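Local coordinates for protein 2,3-dihydroxybenzoate-AMP ligase (Mycobacterium smegmatis, PDB 5KEI) that belongs to the ANL superfamily of AMP-binding enzymes, joining a large N-terminal domain of several sheets to a smaller C-terminal domain, at residues T235-L240 and L360-I365; N374-P379 and Y449-G454; D384-V389 and V438-D443. All coordinates share one frame; numbering follows the deposited sequence.

Contact 1: residues T235-L240 and L360-I365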
# COMPACT_ATOMS: atom_id res chain seq x y z
N THR A 235 -15.35 0.41 -4.73
CA THR A 235 -16.69 0.10 -5.27
C THR A 235 -16.74 -1.31 -5.85
O THR A 235 -17.58 -2.14 -5.48
CB THR A 235 -17.08 1.09 -6.36
OG1 THR A 235 -16.91 2.43 -5.85
CG2 THR A 235 -18.51 0.84 -6.84
N ALA A 236 -15.82 -1.57 -6.78
CA ALA A 236 -15.72 -2.87 -7.41
C ALA A 236 -15.46 -3.97 -6.38
O ALA A 236 -15.99 -5.06 -6.50
CB ALA A 236 -14.63 -2.86 -8.47
N SER A 237 -14.65 -3.69 -5.36
CA SER A 237 -14.35 -4.70 -4.32
C SER A 237 -15.55 -4.99 -3.47
O SER A 237 -15.77 -6.14 -3.07
CB SER A 237 -13.20 -4.25 -3.40
OG SER A 237 -12.03 -4.05 -4.13
N ALA A 238 -16.30 -3.94 -3.14
CA ALA A 238 -17.51 -4.07 -2.34
C ALA A 238 -18.61 -4.78 -3.15
O ALA A 238 -19.39 -5.55 -2.60
CB ALA A 238 -18.00 -2.69 -1.84
N GLU A 239 -18.65 -4.53 -4.45
CA GLU A 239 -19.56 -5.28 -5.30
C GLU A 239 -19.19 -6.77 -5.36
O GLU A 239 -20.06 -7.63 -5.31
CB GLU A 239 -19.57 -4.71 -6.71
CG GLU A 239 -20.65 -5.35 -7.57
CD GLU A 239 -20.37 -5.26 -9.06
OE1 GLU A 239 -19.65 -4.33 -9.50
OE2 GLU A 239 -20.86 -6.15 -9.79
N LEU A 240 -17.90 -7.06 -5.46
CA LEU A 240 -17.44 -8.43 -5.59
C LEU A 240 -17.73 -9.19 -4.29
O LEU A 240 -18.13 -10.36 -4.31
CB LEU A 240 -15.95 -8.48 -5.94
CG LEU A 240 -15.24 -9.83 -6.12
CD1 LEU A 240 -14.07 -9.66 -7.07
CD2 LEU A 240 -14.76 -10.41 -4.79
N LEU A 360 -5.47 -6.42 -7.42
CA LEU A 360 -6.11 -7.21 -6.39
C LEU A 360 -6.61 -8.54 -6.97
O LEU A 360 -7.27 -8.57 -8.02
CB LEU A 360 -7.27 -6.44 -5.75
CG LEU A 360 -6.92 -5.16 -4.98
CD1 LEU A 360 -8.17 -4.34 -4.67
CD2 LEU A 360 -6.21 -5.52 -3.71
N ASN A 361 -6.27 -9.63 -6.29
CA ASN A 361 -6.78 -10.96 -6.63
C ASN A 361 -7.64 -11.46 -5.49
O ASN A 361 -7.19 -11.51 -4.34
CB ASN A 361 -5.64 -11.95 -6.91
CG ASN A 361 -4.77 -11.51 -8.05
OD1 ASN A 361 -5.13 -11.68 -9.21
ND2 ASN A 361 -3.61 -10.93 -7.73
N TYR A 362 -8.89 -11.80 -5.81
CA TYR A 362 -9.84 -12.32 -4.84
C TYR A 362 -10.37 -13.66 -5.29
O TYR A 362 -10.54 -13.89 -6.49
CB TYR A 362 -11.07 -11.42 -4.67
CG TYR A 362 -10.88 -10.02 -4.18
CD1 TYR A 362 -10.98 -9.72 -2.82
CD2 TYR A 362 -10.70 -8.98 -5.07
CE1 TYR A 362 -10.84 -8.43 -2.38
CE2 TYR A 362 -10.56 -7.70 -4.62
CZ TYR A 362 -10.64 -7.43 -3.28
OH TYR A 362 -10.52 -6.13 -2.86
N THR A 363 -10.69 -14.52 -4.33
CA THR A 363 -11.62 -15.60 -4.61
C THR A 363 -13.02 -14.98 -4.62
O THR A 363 -13.27 -13.99 -3.93
CB THR A 363 -11.50 -16.74 -3.58
OG1 THR A 363 -11.45 -16.20 -2.24
CG2 THR A 363 -10.26 -17.55 -3.83
N ARG A 364 -13.92 -15.54 -5.41
CA ARG A 364 -15.27 -15.00 -5.47
C ARG A 364 -16.16 -15.64 -4.40
O ARG A 364 -15.82 -16.70 -3.83
CB ARG A 364 -15.86 -15.18 -6.87
CG ARG A 364 -14.99 -14.62 -8.03
CD ARG A 364 -14.34 -13.28 -7.68
NE ARG A 364 -14.12 -12.39 -8.84
CZ ARG A 364 -12.93 -12.07 -9.33
NH1 ARG A 364 -11.83 -12.57 -8.79
NH2 ARG A 364 -12.83 -11.24 -10.36
N ILE A 365 -17.28 -15.00 -4.09
CA ILE A 365 -18.09 -15.37 -2.92
C ILE A 365 -18.69 -16.78 -3.01
O ILE A 365 -18.70 -17.53 -2.02
CB ILE A 365 -19.22 -14.36 -2.68
CG1 ILE A 365 -18.62 -13.02 -2.25
CG2 ILE A 365 -20.17 -14.86 -1.61
CD1 ILE A 365 -17.73 -13.11 -1.07
O HOH W 1 -17.78 -12.74 -5.49
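Tyr362 and Ser237 meet at their hydroxyls in the closely packed half of this contact, where the end of a helix lies over a strand. Tyr362 OH donates a 2.9 Å hydrogen bond to Ser237 OG, and the serine oxygen is also bonded to the backbone carbonyl of Asn233 one turn back; the phenol is thereby tied to the helix through a hydroxyl that is itself pinned to the backbone. Beside this buried pair, Leu360 CD1 lies 3.9 Å from Ser237 OG. Leu240 divides its two methyls between neighbours. CD2 rests 3.8 Å from Tyr362 CB, approaching the ring obliquely, whereas CD1 covers one face of the Arg364 guanidinium near its rim, 3.3 Å from NE. That group is well fixed: a bend at chi2 (-40°) folds the arginine back so that NH1 reaches Tyr362 O at 2.9 Å in a bent bond (N-H...O 135°), the oxygen lying almost in the guanidinium plane, and the carbonyls of Arg378 and Pro379 take further bonds from it. Toward the partly exposed end of the helix the fit is looser. There a water bridges the helix end and the loop after the strand, donating to Leu240 O and accepting from Ile365 N, each at 2.7 Å, while Ile365 CG1 lies alongside the same carbonyl. With the short axes 11.1 Å apart and only 5° from parallel, this is a helix laid along a strand: helix 227-240 covers part of one face of the nine-stranded mixed sheet, in keeping with the layered alpha/beta build of the ANL N-terminal domain.

Contact 2: residues N374-P379 and Y449-G454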
# COMPACT_ATOMS: atom_id res chain seq x y z
N ASN A 374 -7.03 -23.48 -1.78
CA ASN A 374 -5.77 -23.73 -2.47
C ASN A 374 -5.34 -22.66 -3.47
O ASN A 374 -4.35 -22.86 -4.18
CB ASN A 374 -5.82 -25.07 -3.20
CG ASN A 374 -6.04 -26.23 -2.27
OD1 ASN A 374 -5.09 -26.79 -1.74
ND2 ASN A 374 -7.30 -26.58 -2.05
N THR A 375 -6.09 -21.56 -3.55
CA THR A 375 -5.73 -20.48 -4.47
C THR A 375 -5.64 -19.13 -3.75
O THR A 375 -6.18 -18.97 -2.66
CB THR A 375 -6.74 -20.35 -5.67
OG1 THR A 375 -7.97 -19.74 -5.23
CG2 THR A 375 -7.04 -21.71 -6.28
N GLN A 376 -4.98 -18.17 -4.37
CA GLN A 376 -5.03 -16.80 -3.87
C GLN A 376 -5.85 -15.91 -4.82
O GLN A 376 -5.52 -14.74 -5.04
CB GLN A 376 -3.61 -16.23 -3.69
CG GLN A 376 -2.82 -16.81 -2.52
CD GLN A 376 -2.55 -18.30 -2.64
OE1 GLN A 376 -1.76 -18.74 -3.49
NE2 GLN A 376 -3.20 -19.09 -1.77
N GLY A 377 -6.93 -16.47 -5.39
CA GLY A 377 -7.90 -15.69 -6.16
C GLY A 377 -7.56 -15.39 -7.61
O GLY A 377 -6.71 -16.04 -8.21
N ARG A 378 -8.27 -14.43 -8.20
CA ARG A 378 -7.98 -14.00 -9.57
C ARG A 378 -8.37 -12.52 -9.65
O ARG A 378 -9.04 -12.03 -8.73
CB ARG A 378 -8.73 -14.89 -10.61
CG ARG A 378 -10.26 -14.84 -10.55
CD ARG A 378 -10.94 -15.80 -11.55
NE ARG A 378 -12.36 -15.88 -11.25
CZ ARG A 378 -13.28 -15.05 -11.75
NH1 ARG A 378 -12.92 -14.11 -12.60
NH2 ARG A 378 -14.55 -15.16 -11.40
N PRO A 379 -7.91 -11.80 -10.70
CA PRO A 379 -8.02 -10.33 -10.74
C PRO A 379 -9.43 -9.75 -10.60
O PRO A 379 -10.43 -10.31 -11.06
CB PRO A 379 -7.43 -9.96 -12.11
CG PRO A 379 -6.46 -11.05 -12.37
CD PRO A 379 -7.09 -12.29 -11.83
N TYR A 449 -7.15 -19.51 -11.70
CA TYR A 449 -6.75 -18.93 -10.43
C TYR A 449 -5.24 -18.89 -10.26
O TYR A 449 -4.49 -19.64 -10.89
CB TYR A 449 -7.44 -19.67 -9.28
CG TYR A 449 -8.91 -19.29 -9.19
CD1 TYR A 449 -9.33 -18.29 -8.33
CD2 TYR A 449 -9.86 -19.91 -10.01
CE1 TYR A 449 -10.68 -17.91 -8.27
CE2 TYR A 449 -11.21 -19.54 -9.96
CZ TYR A 449 -11.61 -18.53 -9.09
OH TYR A 449 -12.95 -18.15 -9.02
N LEU A 450 -4.80 -17.97 -9.40
CA LEU A 450 -3.40 -17.78 -9.09
C LEU A 450 -2.95 -18.58 -7.87
O LEU A 450 -3.72 -18.80 -6.95
CB LEU A 450 -3.13 -16.30 -8.83
CG LEU A 450 -3.09 -15.40 -10.05
CD1 LEU A 450 -2.70 -13.98 -9.63
CD2 LEU A 450 -2.11 -15.96 -11.06
N GLU A 451 -1.69 -19.01 -7.87
CA GLU A 451 -1.04 -19.44 -6.63
C GLU A 451 0.29 -18.73 -6.43
O GLU A 451 1.14 -18.71 -7.32
CB GLU A 451 -0.81 -20.94 -6.60
CG GLU A 451 -0.05 -21.36 -5.36
CD GLU A 451 0.22 -22.85 -5.29
OE1 GLU A 451 0.40 -23.47 -6.36
OE2 GLU A 451 0.24 -23.39 -4.17
N VAL A 452 0.48 -18.15 -5.24
CA VAL A 452 1.72 -17.45 -4.90
C VAL A 452 2.70 -18.44 -4.30
O VAL A 452 2.39 -19.12 -3.32
CB VAL A 452 1.48 -16.30 -3.88
CG1 VAL A 452 2.79 -15.70 -3.46
CG2 VAL A 452 0.56 -15.22 -4.45
N THR A 453 3.88 -18.54 -4.91
CA THR A 453 4.83 -19.58 -4.53
C THR A 453 6.03 -18.99 -3.81
O THR A 453 6.81 -19.70 -3.19
CB THR A 453 5.29 -20.38 -5.76
OG1 THR A 453 5.98 -19.51 -6.66
CG2 THR A 453 4.08 -20.98 -6.48
N GLY A 454 6.17 -17.67 -3.89
CA GLY A 454 7.18 -16.96 -3.14
C GLY A 454 7.59 -15.61 -3.71
O GLY A 454 6.81 -14.93 -4.40
O HOH W 2 -15.80 -17.57 -9.65
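Gln376 and Gly377 grip Leu450 through both its backbone N-H and its C=O. Gln376 N donates to Leu450 O at 2.9 Å, and Leu450 N donates to Gly377 O at 3.0 Å, in a nearly straight bond that meets the acceptor almost end-on along its carbonyl. A side chain takes over where the main chain turns off: Gln376, bent at chi2 (63°), brings OE1 to Val452 N at 2.9 Å, in the plane of the amide carbonyl, and thus serves as acceptor for the next N-H along the same edge of strand 450-455. The other end of this amide is held too, since NE2 is bonded to Gln351 OE1, which fixes how the group is flipped. Gly377 has a positive phi, a conformation readily adopted by a residue without a side chain.

Strand 450-455 is an outermost strand of the four-stranded antiparallel sheet, and these bonds join its edge to the chain that leads into strand 378-379, an outermost strand of the nine-stranded sheet; the small sheet probably corresponds to the distorted barrel subdomain of ANL relatives such as firefly luciferase.

Carbon contacts centre on Tyr449. Thr375 CG2 packs 3.6 Å from Tyr449 CB, and Arg378 CD lies over one ring face in a CH-pi contact, 4.0 Å from the centroid of the Tyr449 ring. Polar contacts continue at the rim of the phenol. The guanidinium stands almost perpendicular to the ring, the planes 85° apart, and Arg378 NE points to Tyr449 OH in a straight but weak bond of 3.2 Å. A water accepting from Arg378 NH2 bridges to the same hydroxyl, and the hydroxyl has a further, weak bond with Asp367 OD2.

Contact 3: residues D384-V389 and V438-D443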
# COMPACT_ATOMS: atom_id res chain seq x y z
N ASP A 384 -7.78 -5.85 -15.79
CA ASP A 384 -6.49 -6.11 -15.14
C ASP A 384 -5.71 -7.03 -16.04
O ASP A 384 -6.20 -8.10 -16.42
CB ASP A 384 -6.65 -6.74 -13.76
CG ASP A 384 -6.94 -5.72 -12.67
OD1 ASP A 384 -6.37 -4.60 -12.70
OD2 ASP A 384 -7.77 -6.04 -11.79
N GLU A 385 -4.50 -6.61 -16.39
CA GLU A 385 -3.61 -7.36 -17.27
C GLU A 385 -2.46 -7.99 -16.49
O GLU A 385 -1.63 -7.28 -15.91
CB GLU A 385 -3.04 -6.43 -18.35
CG GLU A 385 -4.03 -5.47 -18.94
CD GLU A 385 -3.37 -4.55 -19.96
OE1 GLU A 385 -2.71 -5.08 -20.87
OE2 GLU A 385 -3.51 -3.30 -19.84
N ILE A 386 -2.40 -9.31 -16.45
CA ILE A 386 -1.27 -9.91 -15.76
C ILE A 386 -0.36 -10.66 -16.72
O ILE A 386 -0.81 -11.34 -17.63
CB ILE A 386 -1.72 -10.84 -14.59
CG1 ILE A 386 -2.06 -12.25 -15.07
CG2 ILE A 386 -2.86 -10.20 -13.80
CD1 ILE A 386 -2.37 -13.23 -13.92
N ARG A 387 0.93 -10.47 -16.51
CA ARG A 387 1.94 -11.25 -17.19
C ARG A 387 2.72 -12.05 -16.15
O ARG A 387 3.09 -11.54 -15.10
CB ARG A 387 2.87 -10.34 -18.00
CG ARG A 387 2.19 -9.61 -19.14
CD ARG A 387 3.06 -8.48 -19.68
NE ARG A 387 4.32 -8.98 -20.24
CZ ARG A 387 5.32 -8.20 -20.64
NH1 ARG A 387 5.20 -6.88 -20.55
NH2 ARG A 387 6.43 -8.74 -21.14
N ILE A 388 2.94 -13.33 -16.43
CA ILE A 388 3.79 -14.16 -15.62
C ILE A 388 5.02 -14.49 -16.47
O ILE A 388 4.92 -15.20 -17.48
CB ILE A 388 3.07 -15.43 -15.15
CG1 ILE A 388 1.77 -15.05 -14.42
CG2 ILE A 388 3.97 -16.24 -14.24
CD1 ILE A 388 1.03 -16.21 -13.78
N VAL A 389 6.17 -13.94 -16.10
CA VAL A 389 7.35 -14.00 -16.98
C VAL A 389 8.54 -14.73 -16.36
O VAL A 389 8.62 -14.91 -15.15
CB VAL A 389 7.82 -12.57 -17.41
CG1 VAL A 389 6.67 -11.79 -18.02
CG2 VAL A 389 8.43 -11.81 -16.24
N VAL A 438 4.61 -16.44 -8.92
CA VAL A 438 3.25 -17.00 -8.95
C VAL A 438 3.07 -17.96 -10.12
O VAL A 438 3.85 -17.98 -11.06
CB VAL A 438 2.15 -15.88 -9.08
CG1 VAL A 438 2.29 -14.80 -7.99
CG2 VAL A 438 2.20 -15.22 -10.46
N ARG A 439 2.02 -18.76 -10.07
CA ARG A 439 1.59 -19.49 -11.25
C ARG A 439 0.08 -19.36 -11.36
O ARG A 439 -0.60 -19.22 -10.34
CB ARG A 439 2.01 -20.96 -11.20
CG ARG A 439 1.46 -21.73 -10.04
CD ARG A 439 2.13 -23.07 -9.93
NE ARG A 439 1.55 -23.87 -8.85
CZ ARG A 439 1.74 -25.17 -8.70
NH1 ARG A 439 2.52 -25.83 -9.55
NH2 ARG A 439 1.17 -25.83 -7.69
N ARG A 440 -0.41 -19.33 -12.59
CA ARG A 440 -1.85 -19.36 -12.86
C ARG A 440 -2.17 -20.73 -13.41
O ARG A 440 -1.65 -21.11 -14.46
CB ARG A 440 -2.25 -18.27 -13.84
CG ARG A 440 -3.71 -18.38 -14.30
CD ARG A 440 -4.12 -17.15 -15.12
NE ARG A 440 -3.03 -16.71 -16.00
CZ ARG A 440 -2.99 -15.53 -16.60
NH1 ARG A 440 -3.98 -14.66 -16.44
NH2 ARG A 440 -1.94 -15.21 -17.37
N PHE A 441 -2.98 -21.49 -12.69
CA PHE A 441 -3.35 -22.83 -13.13
C PHE A 441 -4.06 -22.77 -14.49
O PHE A 441 -4.97 -21.95 -14.70
CB PHE A 441 -4.25 -23.52 -12.10
CG PHE A 441 -3.61 -23.67 -10.74
CD1 PHE A 441 -2.74 -24.72 -10.49
CD2 PHE A 441 -3.90 -22.78 -9.72
CE1 PHE A 441 -2.15 -24.87 -9.24
CE2 PHE A 441 -3.32 -22.92 -8.47
CZ PHE A 441 -2.44 -23.96 -8.22
N ALA A 442 -3.62 -23.62 -15.42
CA ALA A 442 -4.19 -23.61 -16.78
C ALA A 442 -5.25 -24.70 -16.98
O ALA A 442 -5.99 -24.67 -17.95
CB ALA A 442 -3.07 -23.76 -17.82
N ASP A 443 -5.31 -25.63 -16.04
CA ASP A 443 -6.16 -26.82 -16.16
C ASP A 443 -6.64 -27.26 -14.77
O ASP A 443 -6.12 -26.79 -13.75
CB ASP A 443 -5.36 -27.93 -16.87
CG ASP A 443 -6.18 -29.20 -17.11
OD1 ASP A 443 -7.43 -29.15 -17.02
OD2 ASP A 443 -5.55 -30.26 -17.37
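Ile388 reaches across to Val438 and Arg440, and its branches can be followed outward one by one. From CB, which points to the other strand, the chain divides. The CG2 methyl, anti to the backbone N, turns to the main chain opposite and lies 3.6 Å from Val438 O. The other branch begins with CG1, 4.0 Å from Val438 CG2, and ends in CD1, where the contact is densest: this one methyl is 3.7 Å from Val438 CG2, 3.6 Å from Arg440 N and 3.9 Å from Arg440 CB, so it sits over the backbone joining Arg439 to Arg440. The two aliphatic side chains, Ile388 and Val438, cross at a slant.

A second site is formed by Ile386 and Arg440, which approach from opposite directions. Arg440 runs extended as far as CD and then bends at chi3 (38°), which lays its guanidinium flat against the isoleucine tip. Ile386 CD1 covers one face of the group, toward its rim, 3.3 Å from Arg440 NH1, with Ile386 CG1 close behind at 3.4 Å from the same nitrogen. Contact here is between hydrocarbon and a flat cation, at a partly exposed border, whereas Ile388 and Val438 are buried.

Strand 402-407 lies between the two strands in sheet order; that their directions nevertheless differ by 116° and their axes come within 8.1 Å shows how strongly this antiparallel sheet curls. Leu404 of the intervening strand touches both Ile386 and Val438, while Leu450 and Val452 of strand 450-455 close in on Ile386, Val438 and Arg440, and Pro379 of strand 378-379 adjoins Ile386.

In the fold
Followed from the N terminus, the chain closes contact 1 first, when 360-365 comes back under helix 227-240 after an excursion through much of the nine-stranded sheet. Contact 2 then opens at 374-379, so these two stand in series, yet they adjoin in space, because strands 360-362 and 378-379 are neighbours in that sheet. Contact 3 opens next and is completed at 438-443, before 449-454 returns to complete contact 2; the smaller loop therefore lies wholly within the larger. A salt bridge between Glu451 and Arg439 links these two contacts across adjacent strands. Together the three connect a covering helix, the nine-stranded sheet and the four-stranded antiparallel sheet.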